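Local coordinates for natterin-like protein (Lethenteron camtschaticum, PDB 6IUL) that is a pore-forming cytotoxin of lamprey immunity, probably recognising glycans through a jacalin-like lectin domain and perforating membranes through an aerolysin-type module, at residues P5-I10 against F142-K147; F67-G72 against F94-S99; E73-L78 against I117-G122. All coordinates share one frame; numbering follows the deposited sequence.

Contact 1. Residues P5-I10 against F142-K147; sequences PTTLHI and FINAIK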
# COMPACT_ATOMS: atom_id res chain seq x y z
N PRO A 5 8.73 30.16 -7.54
CA PRO A 5 8.80 28.79 -7.05
C PRO A 5 10.14 28.41 -6.43
O PRO A 5 10.21 27.38 -5.74
CB PRO A 5 8.54 27.95 -8.31
CG PRO A 5 9.02 28.80 -9.43
CD PRO A 5 8.77 30.22 -9.03
N THR A 6 11.19 29.21 -6.68
CA THR A 6 12.52 28.95 -6.16
C THR A 6 13.11 30.16 -5.45
O THR A 6 12.69 31.27 -5.64
CB THR A 6 13.52 28.51 -7.23
OG1 THR A 6 13.79 29.59 -8.13
CG2 THR A 6 13.02 27.37 -8.04
N THR A 7 14.06 29.92 -4.55
CA THR A 7 14.71 30.96 -3.79
C THR A 7 16.22 30.69 -3.84
O THR A 7 16.67 29.52 -3.76
CB THR A 7 14.23 31.03 -2.32
OG1 THR A 7 15.01 31.99 -1.61
CG2 THR A 7 14.38 29.71 -1.56
N LEU A 8 16.99 31.78 -3.97
CA LEU A 8 18.42 31.72 -4.20
C LEU A 8 19.10 32.92 -3.55
O LEU A 8 18.74 34.09 -3.87
CB LEU A 8 18.67 31.77 -5.69
CG LEU A 8 20.13 31.92 -6.12
CD1 LEU A 8 21.01 30.77 -5.60
CD2 LEU A 8 20.14 31.99 -7.65
N HIS A 9 20.02 32.66 -2.62
CA HIS A 9 20.74 33.71 -1.92
C HIS A 9 22.25 33.47 -2.08
O HIS A 9 22.82 32.57 -1.48
CB HIS A 9 20.31 33.72 -0.45
CG HIS A 9 20.84 34.88 0.33
ND1 HIS A 9 20.48 35.10 1.65
CD2 HIS A 9 21.71 35.87 0.00
CE1 HIS A 9 21.11 36.18 2.10
NE2 HIS A 9 21.86 36.66 1.12
N ILE A 10 22.88 34.31 -2.89
CA ILE A 10 24.31 34.19 -3.25
C ILE A 10 25.20 34.98 -2.29
O ILE A 10 24.93 36.13 -1.98
CB ILE A 10 24.54 34.69 -4.67
CG1 ILE A 10 23.74 33.82 -5.64
CG2 ILE A 10 26.02 34.70 -5.03
CD1 ILE A 10 23.83 34.30 -7.09
N PHE A 142 16.91 26.60 -3.99
CA PHE A 142 15.94 25.79 -3.29
C PHE A 142 14.54 25.99 -3.85
O PHE A 142 14.16 27.12 -4.18
CB PHE A 142 15.88 26.15 -1.79
CG PHE A 142 17.07 25.74 -1.02
CD1 PHE A 142 17.24 24.41 -0.66
CD2 PHE A 142 18.05 26.67 -0.63
CE1 PHE A 142 18.36 23.99 0.04
CE2 PHE A 142 19.16 26.26 0.08
CZ PHE A 142 19.33 24.90 0.39
N ILE A 143 13.76 24.92 -3.88
CA ILE A 143 12.31 25.04 -4.06
C ILE A 143 11.73 25.65 -2.80
O ILE A 143 12.05 25.23 -1.67
CB ILE A 143 11.63 23.66 -4.30
CG1 ILE A 143 12.23 23.00 -5.52
CG2 ILE A 143 10.12 23.85 -4.52
CD1 ILE A 143 11.70 21.60 -5.79
N ASN A 144 10.86 26.63 -2.97
CA ASN A 144 10.20 27.23 -1.82
C ASN A 144 9.29 26.20 -1.15
O ASN A 144 9.03 25.14 -1.71
CB ASN A 144 9.43 28.48 -2.25
CG ASN A 144 10.29 29.71 -2.28
OD1 ASN A 144 10.97 29.98 -1.30
ND2 ASN A 144 10.18 30.53 -3.35
N ALA A 145 8.81 26.50 0.06
CA ALA A 145 8.04 25.58 0.82
C ALA A 145 6.86 25.03 -0.05
O ALA A 145 6.18 25.80 -0.73
CB ALA A 145 7.49 26.22 2.06
N ILE A 146 6.69 23.70 -0.00
CA ILE A 146 5.82 23.00 -0.90
C ILE A 146 4.47 22.70 -0.26
O ILE A 146 4.40 22.25 0.89
CB ILE A 146 6.45 21.69 -1.35
CG1 ILE A 146 7.66 22.01 -2.24
CG2 ILE A 146 5.46 20.81 -2.11
CD1 ILE A 146 8.55 20.80 -2.55
N LYS A 147 3.40 22.96 -1.03
CA LYS A 147 2.04 22.62 -0.64
C LYS A 147 1.66 21.26 -1.22
O LYS A 147 1.09 20.44 -0.52
CB LYS A 147 1.06 23.65 -1.14
CG LYS A 147 -0.39 23.29 -0.83
CD LYS A 147 -1.41 24.37 -1.15
CE LYS A 147 -2.80 23.82 -0.86
NZ LYS A 147 -3.91 24.79 -1.13
O HOH W 1 11.48 33.15 -3.56
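The carbonyl oxygen of Thr7 approaches the phenyl ring of Phe142 obliquely, while the ring itself leads away from 5-10 into the interior, where Ile75, Leu78 and Cys124 pack on it. The second flat group, the amide of Asn144, crosses the Thr7 side chain at about a right angle, its OD1 lying 3.4 Å from Thr7 CG2. That methyl is available because Thr7 OG1 stands anti to the backbone N (chi1 175°), which places CG2 between N and the carbonyl carbon. The ND2 end of the same amide donates to the backbone oxygen of Tyr4. ND2 also donates to a water, 2.9 Å away, which in turn gives a proton to Thr6 O at 3.1 Å, so both bonds restrict rotation of the amide.

Three backbone bonds set the register. Thr7 and Phe142 form an antiparallel hydrogen-bonded pair, with Thr7 N to Phe142 O at 2.8 Å and Phe142 N to Thr7 O at 2.9 Å, the latter almost straight (178°). Their CB atoms project to the same face of the sheet. Thr6 and Ile143 follow as the non-hydrogen-bonded pair, side chains diverging. Strand 6-12 pairs here with strand 135-155, consistent with closure of a jacalin-type beta-prism, and 135-155 continues toward the aerolysin-like part, probably the pore-forming one. Beyond the pair, Asn144 N reaches Pro5 O at 2.9 Å, approaching from 36° above the carbonyl plane instead of along a lone pair. Thr6 CA adds a C-H...O contact of 3.2 Å to Phe142 O. Farther along the chain, Ile146 N donates to Ser191 OG of the second subunit.

Contact 2. Residues F67-G72 against F94-S99; sequences FEFESG and FITSRS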
# COMPACT_ATOMS: atom_id res chain seq x y z
N PHE A 67 29.67 14.96 0.38
CA PHE A 67 28.50 14.61 1.12
C PHE A 67 27.46 14.10 0.14
O PHE A 67 27.14 14.79 -0.86
CB PHE A 67 27.92 15.83 1.86
CG PHE A 67 26.75 15.49 2.76
CD1 PHE A 67 25.46 15.43 2.25
CD2 PHE A 67 26.95 15.16 4.11
CE1 PHE A 67 24.37 15.11 3.06
CE2 PHE A 67 25.88 14.83 4.93
CZ PHE A 67 24.58 14.81 4.41
N GLU A 68 26.92 12.92 0.42
CA GLU A 68 25.85 12.36 -0.41
C GLU A 68 24.58 12.22 0.40
O GLU A 68 24.60 11.67 1.49
CB GLU A 68 26.26 10.99 -0.95
CG GLU A 68 25.20 10.48 -1.94
CD GLU A 68 25.69 9.34 -2.83
OE1 GLU A 68 25.08 9.10 -3.89
OE2 GLU A 68 26.65 8.68 -2.44
N PHE A 69 23.49 12.74 -0.15
CA PHE A 69 22.20 12.69 0.49
C PHE A 69 21.58 11.31 0.38
O PHE A 69 21.65 10.68 -0.68
CB PHE A 69 21.24 13.73 -0.15
CG PHE A 69 21.54 15.14 0.29
CD1 PHE A 69 22.53 15.86 -0.31
CD2 PHE A 69 20.85 15.71 1.31
CE1 PHE A 69 22.83 17.16 0.11
CE2 PHE A 69 21.13 17.00 1.72
CZ PHE A 69 22.14 17.73 1.12
N GLU A 70 20.96 10.87 1.47
CA GLU A 70 20.13 9.65 1.46
C GLU A 70 18.78 10.00 0.81
O GLU A 70 18.34 11.18 0.81
CB GLU A 70 19.90 9.17 2.92
CG GLU A 70 21.18 8.84 3.71
CD GLU A 70 20.98 8.68 5.22
OE1 GLU A 70 19.84 8.44 5.67
OE2 GLU A 70 21.94 8.79 6.02
N SER A 71 18.12 9.00 0.26
CA SER A 71 16.73 9.11 -0.19
C SER A 71 15.83 9.70 0.91
O SER A 71 15.82 9.24 2.07
CB SER A 71 16.20 7.73 -0.60
OG SER A 71 16.87 7.33 -1.79
N GLY A 72 15.10 10.75 0.55
CA GLY A 72 14.21 11.38 1.52
C GLY A 72 14.87 12.37 2.47
O GLY A 72 14.19 13.00 3.26
N PHE A 94 25.91 23.02 6.10
CA PHE A 94 24.50 22.68 6.23
C PHE A 94 24.27 21.53 7.16
O PHE A 94 25.17 20.77 7.42
CB PHE A 94 23.83 22.43 4.86
CG PHE A 94 24.45 21.30 4.06
CD1 PHE A 94 24.10 19.99 4.34
CD2 PHE A 94 25.23 21.55 2.95
CE1 PHE A 94 24.58 18.92 3.56
CE2 PHE A 94 25.74 20.50 2.18
CZ PHE A 94 25.42 19.17 2.48
N ILE A 95 23.04 21.46 7.66
CA ILE A 95 22.60 20.38 8.49
C ILE A 95 21.35 19.81 7.85
O ILE A 95 20.45 20.57 7.44
CB ILE A 95 22.30 20.87 9.93
CG1 ILE A 95 23.57 21.43 10.58
CG2 ILE A 95 21.83 19.67 10.79
CD1 ILE A 95 23.32 22.21 11.84
N THR A 96 21.27 18.50 7.76
CA THR A 96 20.13 17.86 7.11
C THR A 96 19.00 17.53 8.05
O THR A 96 19.11 17.68 9.28
CB THR A 96 20.52 16.58 6.39
OG1 THR A 96 20.74 15.55 7.36
CG2 THR A 96 21.81 16.83 5.57
N SER A 97 17.90 17.07 7.44
CA SER A 97 16.71 16.65 8.17
C SER A 97 16.98 15.45 9.05
O SER A 97 16.21 15.20 9.97
CB SER A 97 15.56 16.33 7.18
OG SER A 97 15.98 15.36 6.27
N ARG A 98 18.06 14.71 8.78
CA ARG A 98 18.48 13.59 9.63
C ARG A 98 19.64 13.98 10.52
O ARG A 98 20.41 13.15 10.93
CB ARG A 98 18.89 12.41 8.79
CG ARG A 98 17.95 12.11 7.65
CD ARG A 98 17.41 10.73 7.74
NE ARG A 98 16.28 10.61 6.81
CZ ARG A 98 16.27 9.92 5.68
NH1 ARG A 98 17.33 9.24 5.28
NH2 ARG A 98 15.17 9.87 4.99
N SER A 99 19.77 15.27 10.79
CA SER A 99 20.82 15.79 11.66
C SER A 99 22.26 15.51 11.23
O SER A 99 23.16 15.72 12.01
CB SER A 99 20.58 15.35 13.13
OG SER A 99 19.25 15.69 13.50
O HOH W 2 14.15 13.36 6.33
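Thr96 OG1 is gripped by three groups: it accepts from Arg98 N at 3.1 Å, an ST turn, and also bonds Glu73 OE2 and Arg100 N. Its CG2 methyl meets Phe67 CZ at 3.6 Å, coming from the opposite direction, and touches Phe69. This is one end of the beta-prism, where strands 65-68 and 89-96 of two different sheets run into loops. Arg98 NH1 and Glu70 OE1 form a salt bridge of 2.7 Å. The oxygen lies in the guanidinium plane, but the donor meets it on the anti side and out of the carboxylate plane, so the groups are twisted and the bond is bent (135°). Arg98 NH2 holds Ser71 O at 3.1 Å, in the carbonyl plane and on a lone pair.

Deeper in, an aromatic cluster joins the sheets. Phe94, its CG between backbone N and carbonyl carbon (chi1 60°), turns its edge to the face of Phe67, the planes 89° apart. Phe69 lies nearly parallel to Phe94 but slid aside, and receives Phe67 CE1 over the centre of its own face. Near the loop ends, Ser97 OG bonds Phe74 N and, at 2.7 Å, a water that donates to Gly72 O.

Contact 3. Residues E73-L78 against I117-G122; sequences EFIKSL and IDVGSG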
# COMPACT_ATOMS: atom_id res chain seq x y z
N GLU A 73 16.18 12.52 2.37
CA GLU A 73 16.92 13.46 3.25
C GLU A 73 16.97 14.84 2.62
O GLU A 73 17.39 14.97 1.48
CB GLU A 73 18.34 12.96 3.48
CG GLU A 73 19.09 13.75 4.53
CD GLU A 73 20.49 13.21 4.79
OE1 GLU A 73 21.04 12.53 3.89
OE2 GLU A 73 21.05 13.49 5.90
N PHE A 74 16.55 15.87 3.36
CA PHE A 74 16.62 17.22 2.85
C PHE A 74 17.42 18.13 3.75
O PHE A 74 17.92 17.70 4.77
CB PHE A 74 15.21 17.78 2.58
CG PHE A 74 14.32 17.83 3.76
CD1 PHE A 74 13.54 16.73 4.13
CD2 PHE A 74 14.21 19.01 4.52
CE1 PHE A 74 12.71 16.79 5.24
CE2 PHE A 74 13.35 19.09 5.63
CZ PHE A 74 12.60 17.96 6.00
N ILE A 75 17.53 19.41 3.38
CA ILE A 75 18.33 20.37 4.16
C ILE A 75 17.47 21.16 5.11
O ILE A 75 16.47 21.73 4.72
CB ILE A 75 19.12 21.30 3.23
CG1 ILE A 75 20.17 20.51 2.46
CG2 ILE A 75 19.80 22.38 4.03
CD1 ILE A 75 20.91 21.32 1.40
N LYS A 76 17.85 21.14 6.39
CA LYS A 76 17.13 21.84 7.43
C LYS A 76 17.65 23.27 7.63
O LYS A 76 16.91 24.21 7.97
CB LYS A 76 17.23 21.01 8.72
CG LYS A 76 16.91 21.73 10.00
CD LYS A 76 16.88 20.72 11.15
CE LYS A 76 18.28 20.29 11.51
NZ LYS A 76 18.28 19.57 12.80
N SER A 77 18.94 23.44 7.46
CA SER A 77 19.56 24.77 7.61
C SER A 77 20.83 24.83 6.77
O SER A 77 21.47 23.84 6.53
CB SER A 77 19.87 25.07 9.08
OG SER A 77 20.86 24.19 9.58
N LEU A 78 21.16 26.02 6.32
CA LEU A 78 22.33 26.29 5.54
C LEU A 78 22.90 27.64 5.93
O LEU A 78 22.17 28.59 6.07
CB LEU A 78 21.95 26.33 4.07
CG LEU A 78 23.06 26.84 3.10
CD1 LEU A 78 24.05 25.74 2.85
CD2 LEU A 78 22.47 27.28 1.78
N ILE A 117 20.78 31.08 5.68
CA ILE A 117 20.04 31.14 4.45
C ILE A 117 18.62 30.53 4.64
O ILE A 117 18.43 29.53 5.36
CB ILE A 117 20.79 30.31 3.38
CG1 ILE A 117 22.23 30.80 3.24
CG2 ILE A 117 20.06 30.34 2.04
CD1 ILE A 117 22.42 32.25 2.80
N ASP A 118 17.66 31.13 3.95
CA ASP A 118 16.34 30.58 3.83
C ASP A 118 16.35 29.38 2.84
O ASP A 118 16.42 29.56 1.64
CB ASP A 118 15.38 31.65 3.33
CG ASP A 118 13.90 31.15 3.25
OD1 ASP A 118 13.68 29.95 3.48
OD2 ASP A 118 12.97 31.93 2.90
N VAL A 119 16.24 28.18 3.36
CA VAL A 119 16.26 26.99 2.55
C VAL A 119 14.93 26.59 1.92
O VAL A 119 14.83 25.58 1.26
CB VAL A 119 16.80 25.78 3.33
CG1 VAL A 119 18.13 26.11 3.99
CG2 VAL A 119 15.81 25.31 4.37
N GLY A 120 13.91 27.40 2.11
CA GLY A 120 12.60 27.09 1.57
C GLY A 120 12.04 25.79 2.08
O GLY A 120 11.83 25.64 3.27
N SER A 121 11.84 24.84 1.15
CA SER A 121 11.45 23.50 1.48
C SER A 121 12.62 22.64 1.93
O SER A 121 12.42 21.52 2.37
CB SER A 121 10.81 22.84 0.27
OG SER A 121 11.78 22.58 -0.73
N GLY A 122 13.85 23.11 1.72
CA GLY A 122 15.03 22.29 1.97
C GLY A 122 15.38 21.36 0.83
O GLY A 122 16.31 20.58 0.94
O HOH W 3 19.47 28.48 7.53
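Gly122 packs directly on Phe74 and Ile75: its CA lies 3.2 Å from Ile75 O in a C-H...O contact, and its O lies 3.4 Å from Phe74 CB. The same oxygen accepts from Ile75 N at 3.0 Å with a nearly straight N-H...O angle of 171°, the donor tilted slightly from the carbonyl plane. Without a side chain, Gly122 can come this close at the end of a type II' turn that starts at Val119. Next to it Val119 divides its branches. CG1, anti to the carbonyl carbon (chi1 -52°), touches Leu78 CB at 3.8 Å, whereas CG2 faces Ile75 O at 3.7 Å.

The other end has fewer direct backbone bonds. Leu78 and Ile117 lie side by side, with CD2 of Leu78 3.8 Å from CG1 of Ile117, and Ile117 N donates to Leu78 O at 2.9 Å. The return bond is missing: Leu78 N and Ile117 O stand 4.5 Å apart, with a water between them. Facing the second subunit, Asp118 OD1 accepts from Gly120 N (an Asx turn) and forms a salt bridge with Lys172 of that subunit.

Lys76 and Ser77 form a classic bulge opposite Ile95, and the chain turns a corner at Lys76. The contact thus joins strand 75-82 to the end of 114-117 and the following loop, in a four-strand antiparallel sheet of the jacalin-like beta-prism, with strand 89-96 on the other flank and Phe142 of strand 135-155 covering Ile75, Leu78 and Val119.

Contacts 2 and 3 lie in the jacalin-like beta-prism; contact 1 lies where it meets the aerolysin-like part. The two segments of contact 1 are 132 residues apart and enclose those of contacts 2 and 3, which alternate along the chain. Contacts 2 and 3 reach the same sheet, in which 75-82 and 89-96 are neighbours, while contact 1 lies on 6-12 and 135-155. Centres of contacts 1 and 3 are about 9 Å apart and those of 2 and 3 about 10 Å, whereas those of 1 and 2 are about 17 Å apart. Contact 3 therefore sits between them, probably hydrogen-bonded to both, through Ser121 to Ile143 and Glu73 to Thr96. Contacts 1 and 3 both lie beside the second subunit.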